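Local coordinates for solute-binding protein (Thermoactinomyces vulgaris, PDB 2ZYM) that probably binds cyclodextrins and related maltose-type sugars as the extracellular solute-binding component of a bacterial sugar-uptake system, at residues I97-S102 with L299-T304; A132-K137 with N338-Q343. All blocks are in the same frame, centred on the assembly; numbering follows the deposited sequence.

Contact 1: I97-S102 with L299-T304; sequences IQVDNS and LMQFLT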
ATOM      1  N   ILE A  97       1.148  -8.089 -20.196  1.00 24.31           N
ATOM      2  CA  ILE A  97       0.801  -9.504 -20.077  1.00 23.19           C
ATOM      3  C   ILE A  97      -0.307  -9.904 -21.053  1.00 24.70           C
ATOM      4  O   ILE A  97      -1.215  -9.119 -21.336  1.00 24.70           O
ATOM      5  CB  ILE A  97       0.434  -9.886 -18.620  1.00 24.53           C
ATOM      6  CG1 ILE A  97      -0.662  -8.978 -18.056  1.00 24.19           C
ATOM      7  CG2 ILE A  97       1.657  -9.804 -17.722  1.00 21.20           C
ATOM      8  CD1 ILE A  97      -1.956  -9.688 -17.784  1.00 27.07           C
ATOM      9  N   GLN A  98      -0.218 -11.127 -21.568  1.00 23.92           N
ATOM     10  CA  GLN A  98      -1.152 -11.605 -22.585  1.00 26.42           C
ATOM     11  C   GLN A  98      -2.093 -12.639 -22.006  1.00 24.97           C
ATOM     12  O   GLN A  98      -1.713 -13.791 -21.774  1.00 25.20           O
ATOM     13  CB  GLN A  98      -0.411 -12.174 -23.799  1.00 29.52           C
ATOM     14  CG  GLN A  98       0.909 -11.485 -24.124  1.00 32.62           C
ATOM     15  CD  GLN A  98       0.850  -9.961 -24.055  1.00 34.59           C
ATOM     16  OE1 GLN A  98      -0.156  -9.339 -24.402  1.00 36.94           O
ATOM     17  NE2 GLN A  98       1.937  -9.357 -23.605  1.00 36.91           N
ATOM     18  N   VAL A  99      -3.322 -12.202 -21.761  1.00 25.14           N
ATOM     19  CA  VAL A  99      -4.342 -13.035 -21.143  1.00 26.28           C
ATOM     20  C   VAL A  99      -5.660 -12.874 -21.893  1.00 26.48           C
ATOM     21  O   VAL A  99      -5.905 -11.834 -22.515  1.00 26.39           O
ATOM     22  CB  VAL A  99      -4.528 -12.697 -19.636  1.00 26.66           C
ATOM     23  CG1 VAL A  99      -3.294 -13.098 -18.832  1.00 27.31           C
ATOM     24  CG2 VAL A  99      -4.846 -11.217 -19.434  1.00 25.55           C
ATOM     25  N   ASP A 100      -6.494 -13.909 -21.842  1.00 26.66           N
ATOM     26  CA  ASP A 100      -7.813 -13.871 -22.468  1.00 26.97           C
ATOM     27  C   ASP A 100      -8.723 -12.853 -21.788  1.00 26.74           C
ATOM     28  O   ASP A 100      -8.506 -12.484 -20.628  1.00 25.41           O
ATOM     29  CB  ASP A 100      -8.463 -15.261 -22.442  1.00 28.90           C
ATOM     30  CG  ASP A 100      -7.868 -16.212 -23.473  1.00 31.21           C
ATOM     31  OD1 ASP A 100      -6.952 -15.815 -24.230  1.00 32.91           O
ATOM     32  OD2 ASP A 100      -8.326 -17.372 -23.529  1.00 33.35           O
ATOM     33  N   ASN A 101      -9.736 -12.399 -22.524  1.00 25.82           N
ATOM     34  CA  ASN A 101     -10.748 -11.482 -22.003  1.00 27.11           C
ATOM     35  C   ASN A 101     -11.468 -12.066 -20.794  1.00 26.50           C
ATOM     36  O   ASN A 101     -11.853 -11.337 -19.879  1.00 27.81           O
ATOM     37  CB  ASN A 101     -11.768 -11.148 -23.093  1.00 28.06           C
ATOM     38  CG  ASN A 101     -12.749 -10.067 -22.670  1.00 29.36           C
ATOM     39  OD1 ASN A 101     -12.356  -8.959 -22.306  1.00 29.53           O
ATOM     40  ND2 ASN A 101     -14.038 -10.384 -22.730  1.00 32.19           N
ATOM     41  N   SER A 102     -11.641 -13.386 -20.807  1.00 26.58           N
ATOM     42  CA  SER A 102     -12.295 -14.110 -19.721  1.00 27.49           C
ATOM     43  C   SER A 102     -11.505 -14.021 -18.415  1.00 26.76           C
ATOM     44  O   SER A 102     -12.093 -13.958 -17.334  1.00 27.06           O
ATOM     45  CB  SER A 102     -12.518 -15.573 -20.111  1.00 27.39           C
ATOM     46  OG  SER A 102     -11.289 -16.231 -20.364  1.00 27.61           O
ATOM     47  N   LEU A 299       1.696 -18.998 -14.996  1.00 16.96           N
ATOM     48  CA  LEU A 299       1.837 -19.074 -13.546  1.00 16.29           C
ATOM     49  C   LEU A 299       1.069 -17.940 -12.868  1.00 14.14           C
ATOM     50  O   LEU A 299       0.393 -18.161 -11.864  1.00 14.50           O
ATOM     51  CB  LEU A 299       3.317 -19.065 -13.142  1.00 16.65           C
ATOM     52  CG  LEU A 299       3.720 -18.939 -11.667  1.00 19.09           C
ATOM     53  CD1 LEU A 299       3.154 -20.053 -10.800  1.00 17.47           C
ATOM     54  CD2 LEU A 299       5.229 -18.905 -11.562  1.00 19.07           C
ATOM     55  N   MET A 300       1.162 -16.739 -13.438  1.00 14.46           N
ATOM     56  CA  MET A 300       0.451 -15.576 -12.917  1.00 15.90           C
ATOM     57  C   MET A 300      -1.059 -15.809 -12.904  1.00 14.71           C
ATOM     58  O   MET A 300      -1.729 -15.474 -11.927  1.00 15.30           O
ATOM     59  CB  MET A 300       0.794 -14.323 -13.724  1.00 15.69           C
ATOM     60  CG  MET A 300       0.156 -13.052 -13.183  1.00 20.58           C
ATOM     61  SD  MET A 300       0.316 -11.635 -14.278  1.00 19.73           S
ATOM     62  CE  MET A 300      -0.328 -12.302 -15.810  1.00 24.06           C
ATOM     63  N   GLN A 301      -1.580 -16.386 -13.988  1.00 15.97           N
ATOM     64  CA  GLN A 301      -2.995 -16.743 -14.077  1.00 16.48           C
ATOM     65  C   GLN A 301      -3.362 -17.761 -13.001  1.00 16.63           C
ATOM     66  O   GLN A 301      -4.386 -17.618 -12.324  1.00 17.44           O
ATOM     67  CB  GLN A 301      -3.332 -17.311 -15.461  1.00 19.12           C
ATOM     68  CG  GLN A 301      -3.387 -16.284 -16.586  1.00 24.06           C
ATOM     69  CD  GLN A 301      -3.954 -16.850 -17.882  1.00 26.06           C
ATOM     70  OE1 GLN A 301      -4.648 -16.154 -18.617  1.00 30.54           O
ATOM     71  NE2 GLN A 301      -3.661 -18.117 -18.164  1.00 29.63           N
ATOM     72  N   PHE A 302      -2.518 -18.781 -12.850  1.00 15.83           N
ATOM     73  CA  PHE A 302      -2.720 -19.833 -11.854  1.00 16.00           C
ATOM     74  C   PHE A 302      -2.729 -19.272 -10.430  1.00 13.90           C
ATOM     75  O   PHE A 302      -3.553 -19.674  -9.605  1.00 14.44           O
ATOM     76  CB  PHE A 302      -1.650 -20.921 -11.992  1.00 16.47           C
ATOM     77  CG  PHE A 302      -1.927 -22.153 -11.170  1.00 16.54           C
ATOM     78  CD1 PHE A 302      -2.713 -23.182 -11.679  1.00 14.80           C
ATOM     79  CD2 PHE A 302      -1.403 -22.285  -9.885  1.00 17.30           C
ATOM     80  CE1 PHE A 302      -2.975 -24.323 -10.923  1.00 15.99           C
ATOM     81  CE2 PHE A 302      -1.659 -23.422  -9.122  1.00 16.46           C
ATOM     82  CZ  PHE A 302      -2.449 -24.445  -9.644  1.00 15.63           C
ATOM     83  N   LEU A 303      -1.820 -18.340 -10.153  1.00 14.07           N
ATOM     84  CA  LEU A 303      -1.721 -17.717  -8.830  1.00 13.76           C
ATOM     85  C   LEU A 303      -2.878 -16.772  -8.497  1.00 13.81           C
ATOM     86  O   LEU A 303      -3.062 -16.407  -7.338  1.00 13.70           O
ATOM     87  CB  LEU A 303      -0.391 -16.966  -8.680  1.00 14.93           C
ATOM     88  CG  LEU A 303       0.919 -17.757  -8.613  1.00 15.77           C
ATOM     89  CD1 LEU A 303       2.104 -16.800  -8.664  1.00 13.50           C
ATOM     90  CD2 LEU A 303       0.985 -18.623  -7.363  1.00 17.13           C
ATOM     91  N   THR A 304      -3.653 -16.376  -9.507  1.00 14.63           N
ATOM     92  CA  THR A 304      -4.717 -15.387  -9.311  1.00 15.47           C
ATOM     93  C   THR A 304      -6.111 -15.899  -9.682  1.00 16.60           C
ATOM     94  O   THR A 304      -7.037 -15.106  -9.883  1.00 16.56           O
ATOM     95  CB  THR A 304      -4.437 -14.083 -10.090  1.00 16.16           C
ATOM     96  OG1 THR A 304      -4.221 -14.394 -11.469  1.00 15.91           O
ATOM     97  CG2 THR A 304      -3.211 -13.360  -9.526  1.00 14.60           C
TER
HETATM   98  O   HOH W   1      -4.919 -16.460 -21.041  1.00 29.58           O
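Met300 reaches from the helix to Ile97 with its terminal methyl, and this apolar meeting is the inner half of the contact. CE settles against the isoleucine between its two branches, 3.7 Å from Ile97 CD1 and 3.7 Å from Ile97 CG2, while the two side chains cross at about a right angle. The thioether suits this place because it is long and flexible: with CG anti to the backbone N (chi1 -176°) the chain runs outward from the helix, then bends at chi3 (53°) to lay the methyl on its partner. Val99 comes to the same methyl more loosely, its CG1 4.3 Å from Met300 CE. An alanine in place of Ile97 would probably open a gap beside that methyl and let the end of Met300 turn more freely.

The contact joins the loop after strand 94-95 to the C-terminal end of helix 293-303, in what is consistent with one lobe of the two-lobed solute-binding fold. Ile97 and Met300 both also touch Leu124 of strand 120-129, so the apolar half continues onto the neighbouring sheet.

In the outer half, Gln301 extends antiparallel to the side chain of Val99, and its OE1 passes 3.3 Å from Val99 CG1 without bonding to it. That oxygen instead accepts from a water, by a bond modelled so short that its exact length is doubtful; the water in turn accepts from Asp100 N at 3.1 Å. Separately, inside 299-304, the threonine hydroxyl reaches back four residues: Thr304 OG1 donates to Met300 O at 2.8 Å, tying the helix end to the residue that bears the contacting methyl.

Contact 2: A132-K137 with N338-Q343; sequences ALIYNK and NGFAKQ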
ATOM      1  N   ALA A 132      -7.224   1.877   7.553  1.00 15.70           N
ATOM      2  CA  ALA A 132      -8.449   2.217   8.268  1.00 14.73           C
ATOM      3  C   ALA A 132      -8.092   2.360   9.737  1.00 13.87           C
ATOM      4  O   ALA A 132      -6.915   2.326  10.087  1.00 15.02           O
ATOM      5  CB  ALA A 132      -9.502   1.138   8.068  1.00 12.92           C
ATOM      6  N   LEU A 133      -9.092   2.537  10.594  1.00 15.00           N
ATOM      7  CA  LEU A 133      -8.843   2.533  12.026  1.00 14.38           C
ATOM      8  C   LEU A 133      -8.961   1.102  12.531  1.00 14.99           C
ATOM      9  O   LEU A 133     -10.043   0.517  12.519  1.00 15.73           O
ATOM     10  CB  LEU A 133      -9.802   3.465  12.778  1.00 15.76           C
ATOM     11  CG  LEU A 133      -9.421   3.766  14.238  1.00 15.31           C
ATOM     12  CD1 LEU A 133      -8.221   4.706  14.327  1.00 15.90           C
ATOM     13  CD2 LEU A 133     -10.601   4.332  15.021  1.00 17.16           C
ATOM     14  N   ILE A 134      -7.829   0.538  12.937  1.00 15.63           N
ATOM     15  CA  ILE A 134      -7.798  -0.786  13.547  1.00 16.27           C
ATOM     16  C   ILE A 134      -7.659  -0.575  15.047  1.00 16.14           C
ATOM     17  O   ILE A 134      -6.698   0.046  15.508  1.00 15.72           O
ATOM     18  CB  ILE A 134      -6.632  -1.659  12.996  1.00 16.78           C
ATOM     19  CG1 ILE A 134      -6.839  -1.983  11.513  1.00 18.65           C
ATOM     20  CG2 ILE A 134      -6.517  -2.972  13.759  1.00 17.50           C
ATOM     21  CD1 ILE A 134      -6.431  -0.896  10.589  1.00 24.27           C
ATOM     22  N   TYR A 135      -8.634  -1.064  15.805  1.00 15.72           N
ATOM     23  CA  TYR A 135      -8.631  -0.843  17.247  1.00 15.96           C
ATOM     24  C   TYR A 135      -8.660  -2.127  18.068  1.00 15.91           C
ATOM     25  O   TYR A 135      -9.095  -3.179  17.597  1.00 15.69           O
ATOM     26  CB  TYR A 135      -9.737   0.138  17.672  1.00 17.04           C
ATOM     27  CG  TYR A 135     -11.153  -0.288  17.353  1.00 17.96           C
ATOM     28  CD1 TYR A 135     -11.963  -0.870  18.329  1.00 18.13           C
ATOM     29  CD2 TYR A 135     -11.692  -0.084  16.085  1.00 17.33           C
ATOM     30  CE1 TYR A 135     -13.271  -1.256  18.042  1.00 19.93           C
ATOM     31  CE2 TYR A 135     -12.994  -0.466  15.789  1.00 19.05           C
ATOM     32  CZ  TYR A 135     -13.780  -1.045  16.772  1.00 19.34           C
ATOM     33  OH  TYR A 135     -15.067  -1.418  16.469  1.00 21.92           O
ATOM     34  N   ASN A 136      -8.166  -2.015  19.298  1.00 17.62           N
ATOM     35  CA  ASN A 136      -8.207  -3.087  20.276  1.00 19.01           C
ATOM     36  C   ASN A 136      -9.524  -2.989  21.038  1.00 19.38           C
ATOM     37  O   ASN A 136      -9.713  -2.076  21.845  1.00 20.15           O
ATOM     38  CB  ASN A 136      -7.009  -2.962  21.227  1.00 18.57           C
ATOM     39  CG  ASN A 136      -6.903  -4.118  22.208  1.00 19.52           C
ATOM     40  OD1 ASN A 136      -7.906  -4.705  22.618  1.00 20.21           O
ATOM     41  ND2 ASN A 136      -5.677  -4.439  22.603  1.00 16.91           N
ATOM     42  N   LYS A 137     -10.431  -3.927  20.769  1.00 21.37           N
ATOM     43  CA  LYS A 137     -11.781  -3.906  21.348  1.00 23.34           C
ATOM     44  C   LYS A 137     -11.801  -3.921  22.880  1.00 23.70           C
ATOM     45  O   LYS A 137     -12.765  -3.460  23.491  1.00 25.14           O
ATOM     46  CB  LYS A 137     -12.632  -5.055  20.798  1.00 23.29           C
ATOM     47  CG  LYS A 137     -13.114  -4.852  19.371  1.00 24.30           C
ATOM     48  CD  LYS A 137     -14.219  -5.835  19.024  1.00 24.20           C
ATOM     49  CE  LYS A 137     -14.792  -5.565  17.644  1.00 28.30           C
ATOM     50  NZ  LYS A 137     -15.950  -6.457  17.342  1.00 28.31           N
ATOM     51  N   ASN A 338     -15.082  -5.722   6.169  1.00 25.31           N
ATOM     52  CA  ASN A 338     -16.106  -4.682   6.007  1.00 26.52           C
ATOM     53  C   ASN A 338     -15.598  -3.263   6.291  1.00 25.48           C
ATOM     54  O   ASN A 338     -15.872  -2.338   5.522  1.00 24.76           O
ATOM     55  CB  ASN A 338     -17.330  -5.003   6.880  1.00 30.00           C
ATOM     56  CG  ASN A 338     -18.464  -4.002   6.705  1.00 32.45           C
ATOM     57  OD1 ASN A 338     -19.145  -3.984   5.676  1.00 35.07           O
ATOM     58  ND2 ASN A 338     -18.682  -3.173   7.722  1.00 34.37           N
ATOM     59  N   GLY A 339     -14.855  -3.102   7.384  1.00 23.77           N
ATOM     60  CA  GLY A 339     -14.283  -1.807   7.758  1.00 21.58           C
ATOM     61  C   GLY A 339     -13.338  -1.252   6.708  1.00 20.60           C
ATOM     62  O   GLY A 339     -13.396  -0.066   6.373  1.00 20.39           O
ATOM     63  N   PHE A 340     -12.473  -2.118   6.182  1.00 20.31           N
ATOM     64  CA  PHE A 340     -11.534  -1.733   5.127  1.00 18.69           C
ATOM     65  C   PHE A 340     -12.222  -1.387   3.812  1.00 18.92           C
ATOM     66  O   PHE A 340     -11.821  -0.440   3.133  1.00 18.59           O
ATOM     67  CB  PHE A 340     -10.492  -2.830   4.900  1.00 18.09           C
ATOM     68  CG  PHE A 340      -9.522  -2.983   6.033  1.00 16.11           C
ATOM     69  CD1 PHE A 340      -8.606  -1.975   6.324  1.00 17.62           C
ATOM     70  CD2 PHE A 340      -9.514  -4.138   6.803  1.00 17.48           C
ATOM     71  CE1 PHE A 340      -7.708  -2.112   7.370  1.00 14.11           C
ATOM     72  CE2 PHE A 340      -8.617  -4.286   7.846  1.00 15.71           C
ATOM     73  CZ  PHE A 340      -7.712  -3.267   8.131  1.00 15.76           C
ATOM     74  N   ALA A 341     -13.250  -2.156   3.453  1.00 18.75           N
ATOM     75  CA  ALA A 341     -14.030  -1.890   2.245  1.00 19.61           C
ATOM     76  C   ALA A 341     -14.715  -0.524   2.320  1.00 20.58           C
ATOM     77  O   ALA A 341     -14.697   0.238   1.348  1.00 19.31           O
ATOM     78  CB  ALA A 341     -15.048  -3.002   2.008  1.00 17.93           C
ATOM     79  N   LYS A 342     -15.301  -0.226   3.479  1.00 21.84           N
ATOM     80  CA  LYS A 342     -15.923   1.070   3.755  1.00 23.25           C
ATOM     81  C   LYS A 342     -14.972   2.237   3.508  1.00 21.62           C
ATOM     82  O   LYS A 342     -15.297   3.163   2.761  1.00 21.38           O
ATOM     83  CB  LYS A 342     -16.433   1.128   5.200  1.00 26.22           C
ATOM     84  CG  LYS A 342     -17.941   1.002   5.363  1.00 30.60           C
ATOM     85  CD  LYS A 342     -18.419  -0.439   5.267  1.00 33.75           C
ATOM     86  CE  LYS A 342     -19.854  -0.578   5.751  1.00 35.96           C
ATOM     87  NZ  LYS A 342     -19.990  -0.225   7.200  1.00 34.94           N
ATOM     88  N   GLN A 343     -13.801   2.190   4.139  1.00 19.70           N
ATOM     89  CA  GLN A 343     -12.802   3.243   3.991  1.00 17.78           C
ATOM     90  C   GLN A 343     -12.305   3.354   2.547  1.00 18.10           C
ATOM     91  O   GLN A 343     -12.191   4.457   2.012  1.00 18.58           O
ATOM     92  CB  GLN A 343     -11.635   3.029   4.963  1.00 17.89           C
ATOM     93  CG  GLN A 343     -10.621   4.174   5.002  1.00 18.14           C
ATOM     94  CD  GLN A 343     -11.263   5.549   5.132  1.00 17.92           C
ATOM     95  OE1 GLN A 343     -11.072   6.413   4.280  1.00 17.74           O
ATOM     96  NE2 GLN A 343     -12.033   5.751   6.193  1.00 18.00           N
TER
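Phe340 brings its CD1, CE1 and CZ atoms to Ala132 and Ile134, and the contact is carried by apolar side chains, with no hydrogen bond across it. Its CB stands on helix 335-345 with the bond from CA running neither at the strand nor away from it; the torsion at chi1 (-70°) sets CG beside the backbone N, and from there the ring carries the side chain to the strand. The first ring atom to touch is CD1, 3.7 Å from Ala132 CB. One step further, CE1 is shared: it lies 3.8 Å from Ala132 CB and 3.7 Å from Ile134 CD1. The far atom, CZ, belongs to the isoleucine, with Ile134 CD1 at 3.6 Å and Ile134 CG1 at 3.7 Å. Both partners approach the ring obliquely, and the isoleucine chain crosses the phenylalanine at about a right angle.

The residue types fit these distances. Alanine is small enough for the strand to come near the helix, where the CA atoms of Ala132 and Phe340 are 5.9 Å apart, and its methyl also approaches Gln343 CB at 4.2 Å. Two residues on, where the backbones have separated, the longer isoleucine reaches back to the end of the ring.

Strand and helix segments run nearly antiparallel, at 156°, with their axes 8.4 Å apart at closest approach. This is helix-on-sheet packing, consistent with one lobe of the bacterial solute-binding fold. Strand 132-136 is an inner strand of a four-stranded mixed sheet, hydrogen-bonded to strands 242-247 and 262-265. Helix 335-345 packs by this ring against the sheet, where Phe340 also meets Val264 of strand 262-265 and Ile252 of helix 252-257, and Tyr255 of that helix touches Ile134.

How the contacts relate
Contacts 1 and 2 lie far apart in one chain: their centres are 31 Å from each other, and their nearest atoms remain about 19 Å apart. Each joins segments roughly 200 residues distant in sequence, and the segments alternate along the chain, so the polypeptide visits both places twice. Contact 1 is partly buried and peripheral, its centre 23 Å from the chain centre; contact 2 is buried and more central, at 15 Å. In contact 2 the Phe340 side chain is about 11 Å from a bound glucose unit, too far to touch it, consistent with structural packing rather than a direct role in holding the sugar. Contact 1 packs beside one mixed sheet and contact 2 on another, consistent with the two lobes of the fold.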